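NADP-dependent 2-hydroxyacid dehydrogenase (Rhizobium etli, PDB 4XCV) probably catalyses the NADP(H)-dependent interconversion of 2-hydroxy acids and 2-oxo acids. Local coordinates at residues 9-14 against 33-38. Residues are numbered along the deposited sequence; the frame is centred on the assembly and turned at random. Where two conformers were deposited one is given.
Sequences LVDIKF and INLADP
L35 lies over one face of the D11 carboxylate, its CB near CG and its CD1 displaced toward the CB and OD2 side, 3.8 Å from D11 OD2; the two side chains pass at a slant. At the edges, OD1 turns its syn lone pair to K13 NZ in a 2.8 Å salt bridge, while OD2 accepts from the amide of D57, so both oxygens are tied and the group's rotation is fixed. CG of D11, anti to the backbone N and beside the carbonyl carbon (chi1 -179°), sets the carboxylate face against L35. The N34 amide is gripped through OD1: the A36 N-H comes from above its plane, 52° out of it, closing an Asx turn at 3.0 Å, and a water that accepts from I12 N lies 2.9 Å from N34 OD1 and can donate to it. Strands 8-12 and 32-34 run parallel, joined through helix 16-23 in a beta-alpha-beta unit, with 32-34 at the outer edge of the parallel sheet of what is, as in D-2-hydroxyacid dehydrogenases, probably the substrate-binding domain, separate from the coenzyme-binding one. V10 pairs through both its N and its O: N donates to I33 O at 2.8 Å, and O receives the L35 N-H, just past the strand end, almost straight (175°). Beyond N34 the chain leaves the sheet in a type I turn; L35 CD1 also touches L9 CD2 (4.2 Å), and L9, D11 and L35 all touch L60 of helix 60-63.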
ATOM      1  N   LEU A   9     -16.880 -11.007  35.174  1.00 12.24           N
ATOM      2  CA  LEU A   9     -18.091 -11.387  34.430  0.50 12.79           C
ATOM      3  C   LEU A   9     -17.835 -11.188  32.939  1.00 12.68           C
ATOM      4  O   LEU A   9     -17.376 -10.129  32.537  1.00 13.78           O
ATOM      5  CB  LEU A   9     -19.236 -10.530  34.897  0.50 14.89           C
ATOM      6  CG  LEU A   9     -20.636 -10.732  34.356  0.50 17.01           C
ATOM      7  CD1 LEU A   9     -21.609 -10.060  35.297  0.50 20.26           C
ATOM      8  CD2 LEU A   9     -20.800 -10.149  32.962  0.50 17.43           C
ATOM      9  N   VAL A  10     -18.170 -12.202  32.148  1.00 12.67           N
ATOM     10  CA  VAL A  10     -17.951 -12.152  30.698  1.00 13.38           C
ATOM     11  C   VAL A  10     -19.261 -12.502  30.004  1.00 14.52           C
ATOM     12  O   VAL A  10     -19.788 -13.610  30.167  1.00 14.92           O
ATOM     13  CB  VAL A  10     -16.843 -13.138  30.264  1.00 13.93           C
ATOM     14  CG1 VAL A  10     -16.638 -13.141  28.751  1.00 15.60           C
ATOM     15  CG2 VAL A  10     -15.549 -12.847  31.014  1.00 13.76           C
ATOM     16  N   ASP A  11     -19.784 -11.534  29.247  1.00 15.82           N
ATOM     17  CA  ASP A  11     -21.009 -11.741  28.458  1.00 18.18           C
ATOM     18  C   ASP A  11     -20.771 -11.166  27.083  1.00 19.09           C
ATOM     19  O   ASP A  11     -21.071  -9.976  26.828  1.00 20.44           O
ATOM     20  CB  ASP A  11     -22.210 -11.061  29.092  1.00 20.69           C
ATOM     21  CG  ASP A  11     -23.504 -11.271  28.307  1.00 24.48           C
ATOM     22  OD1 ASP A  11     -23.573 -11.998  27.281  1.00 25.56           O
ATOM     23  OD2 ASP A  11     -24.510 -10.676  28.721  1.00 28.20           O
ATOM     24  N   ILE A  12     -20.186 -11.980  26.224  1.00 19.84           N
ATOM     25  CA  ILE A  12     -19.803 -11.540  24.889  1.00 22.40           C
ATOM     26  C   ILE A  12     -20.361 -12.522  23.851  1.00 25.51           C
ATOM     27  O   ILE A  12     -20.112 -13.716  23.896  1.00 26.25           O
ATOM     28  CB  ILE A  12     -18.275 -11.340  24.781  1.00 22.82           C
ATOM     29  CG1 ILE A  12     -17.492 -12.612  25.098  1.00 22.74           C
ATOM     30  CG2 ILE A  12     -17.834 -10.239  25.745  1.00 22.19           C
ATOM     31  CD1 ILE A  12     -15.977 -12.373  25.089  1.00 24.11           C
ATOM     32  N   LYS A  13     -21.148 -11.987  22.935  1.00 28.89           N
ATOM     33  CA  LYS A  13     -21.814 -12.802  21.922  1.00 32.65           C
ATOM     34  C   LYS A  13     -20.926 -13.101  20.688  1.00 35.64           C
ATOM     35  O   LYS A  13     -21.296 -12.786  19.539  1.00 39.17           O
ATOM     36  CB  LYS A  13     -23.134 -12.133  21.519  1.00 35.18           C
ATOM     37  CG  LYS A  13     -24.047 -11.731  22.682  1.00 34.71           C
ATOM     38  CD  LYS A  13     -24.445 -12.903  23.576  1.00 34.90           C
ATOM     39  CE  LYS A  13     -25.819 -12.675  24.229  1.00 37.65           C
ATOM     40  NZ  LYS A  13     -25.740 -11.820  25.462  1.00 36.46           N
ATOM     41  N   PHE A  14     -19.789 -13.751  20.919  1.00 36.83           N
ATOM     42  CA  PHE A  14     -18.869 -14.228  19.868  1.00 41.81           C
ATOM     43  C   PHE A  14     -19.015 -15.738  19.776  1.00 45.00           C
ATOM     44  O   PHE A  14     -19.829 -16.314  20.510  1.00 45.80           O
ATOM     45  CB  PHE A  14     -17.410 -13.943  20.256  1.00 41.95           C
ATOM     46  CG  PHE A  14     -17.110 -12.497  20.565  1.00 41.24           C
ATOM     47  CD1 PHE A  14     -17.921 -11.463  20.103  1.00 42.18           C
ATOM     48  CD2 PHE A  14     -15.972 -12.171  21.300  1.00 41.14           C
ATOM     49  CE1 PHE A  14     -17.618 -10.143  20.411  1.00 42.93           C
ATOM     50  CE2 PHE A  14     -15.665 -10.851  21.584  1.00 41.30           C
ATOM     51  CZ  PHE A  14     -16.493  -9.843  21.145  1.00 41.64           C
ATOM     52  N   ILE A  33     -16.703 -15.616  34.915  1.00 12.67           N
ATOM     53  CA  ILE A  33     -18.111 -16.068  34.899  1.00 12.38           C
ATOM     54  C   ILE A  33     -18.599 -15.894  33.464  1.00 13.11           C
ATOM     55  O   ILE A  33     -18.870 -14.756  33.024  1.00 13.57           O
ATOM     56  CB  ILE A  33     -19.015 -15.266  35.838  1.00 12.67           C
ATOM     57  CG1 ILE A  33     -18.481 -15.327  37.251  1.00 13.39           C
ATOM     58  CG2 ILE A  33     -20.438 -15.843  35.790  1.00 12.88           C
ATOM     59  CD1 ILE A  33     -19.259 -14.525  38.267  1.00 14.09           C
ATOM     60  N   ASN A  34     -18.682 -16.985  32.717  1.00 13.18           N
ATOM     61  CA  ASN A  34     -19.114 -16.917  31.338  1.00 14.17           C
ATOM     62  C   ASN A  34     -20.643 -17.010  31.314  1.00 14.57           C
ATOM     63  O   ASN A  34     -21.204 -18.074  31.584  1.00 13.77           O
ATOM     64  CB  ASN A  34     -18.476 -18.025  30.526  1.00 15.20           C
ATOM     65  CG  ASN A  34     -18.840 -17.952  29.069  1.00 17.03           C
ATOM     66  OD1 ASN A  34     -19.645 -17.121  28.648  1.00 17.20           O
ATOM     67  ND2 ASN A  34     -18.209 -18.824  28.280  1.00 18.89           N
ATOM     68  N   LEU A  35     -21.320 -15.912  30.984  1.00 15.94           N
ATOM     69  CA  LEU A  35     -22.788 -15.900  30.969  1.00 18.02           C
ATOM     70  C   LEU A  35     -23.377 -16.789  29.873  1.00 18.56           C
ATOM     71  O   LEU A  35     -24.606 -17.071  29.933  1.00 19.90           O
ATOM     72  CB  LEU A  35     -23.324 -14.484  30.837  1.00 21.75           C
ATOM     73  CG  LEU A  35     -23.492 -13.771  32.188  1.00 24.72           C
ATOM     74  CD1 LEU A  35     -24.192 -12.438  32.055  1.00 28.22           C
ATOM     75  CD2 LEU A  35     -24.324 -14.598  33.155  1.00 26.65           C
ATOM     76  N   ALA A  36     -22.580 -17.272  28.914  1.00 17.93           N
ATOM     77  CA  ALA A  36     -23.099 -18.257  27.935  1.00 19.52           C
ATOM     78  C   ALA A  36     -23.334 -19.643  28.540  1.00 19.26           C
ATOM     79  O   ALA A  36     -24.027 -20.497  27.946  1.00 21.21           O
ATOM     80  CB  ALA A  36     -22.151 -18.369  26.753  1.00 20.46           C
ATOM     81  N   ASP A  37     -22.771 -19.904  29.696  1.00 17.42           N
ATOM     82  CA  ASP A  37     -22.849 -21.214  30.333  1.00 18.03           C
ATOM     83  C   ASP A  37     -24.169 -21.288  31.096  1.00 17.87           C
ATOM     84  O   ASP A  37     -24.381 -20.493  32.012  1.00 17.01           O
ATOM     85  CB  ASP A  37     -21.675 -21.362  31.316  1.00 17.65           C
ATOM     86  CG  ASP A  37     -21.576 -22.746  31.940  1.00 19.59           C
ATOM     87  OD1 ASP A  37     -22.556 -23.501  31.920  1.00 20.32           O
ATOM     88  OD2 ASP A  37     -20.507 -23.015  32.548  1.00 22.63           O
ATOM     89  N   PRO A  38     -25.028 -22.287  30.787  1.00 19.55           N
ATOM     90  CA  PRO A  38     -26.254 -22.429  31.561  1.00 20.17           C
ATOM     91  C   PRO A  38     -26.092 -22.622  33.074  1.00 18.78           C
ATOM     92  O   PRO A  38     -27.014 -22.316  33.828  1.00 19.38           O
ATOM     93  CB  PRO A  38     -26.927 -23.668  30.945  1.00 22.65           C
ATOM     94  CG  PRO A  38     -26.271 -23.873  29.654  1.00 23.60           C
ATOM     95  CD  PRO A  38     -24.910 -23.302  29.731  1.00 21.55           C
TER
HETATM   96  O   HOH W   1     -20.114 -14.856  26.961  1.00 20.45           O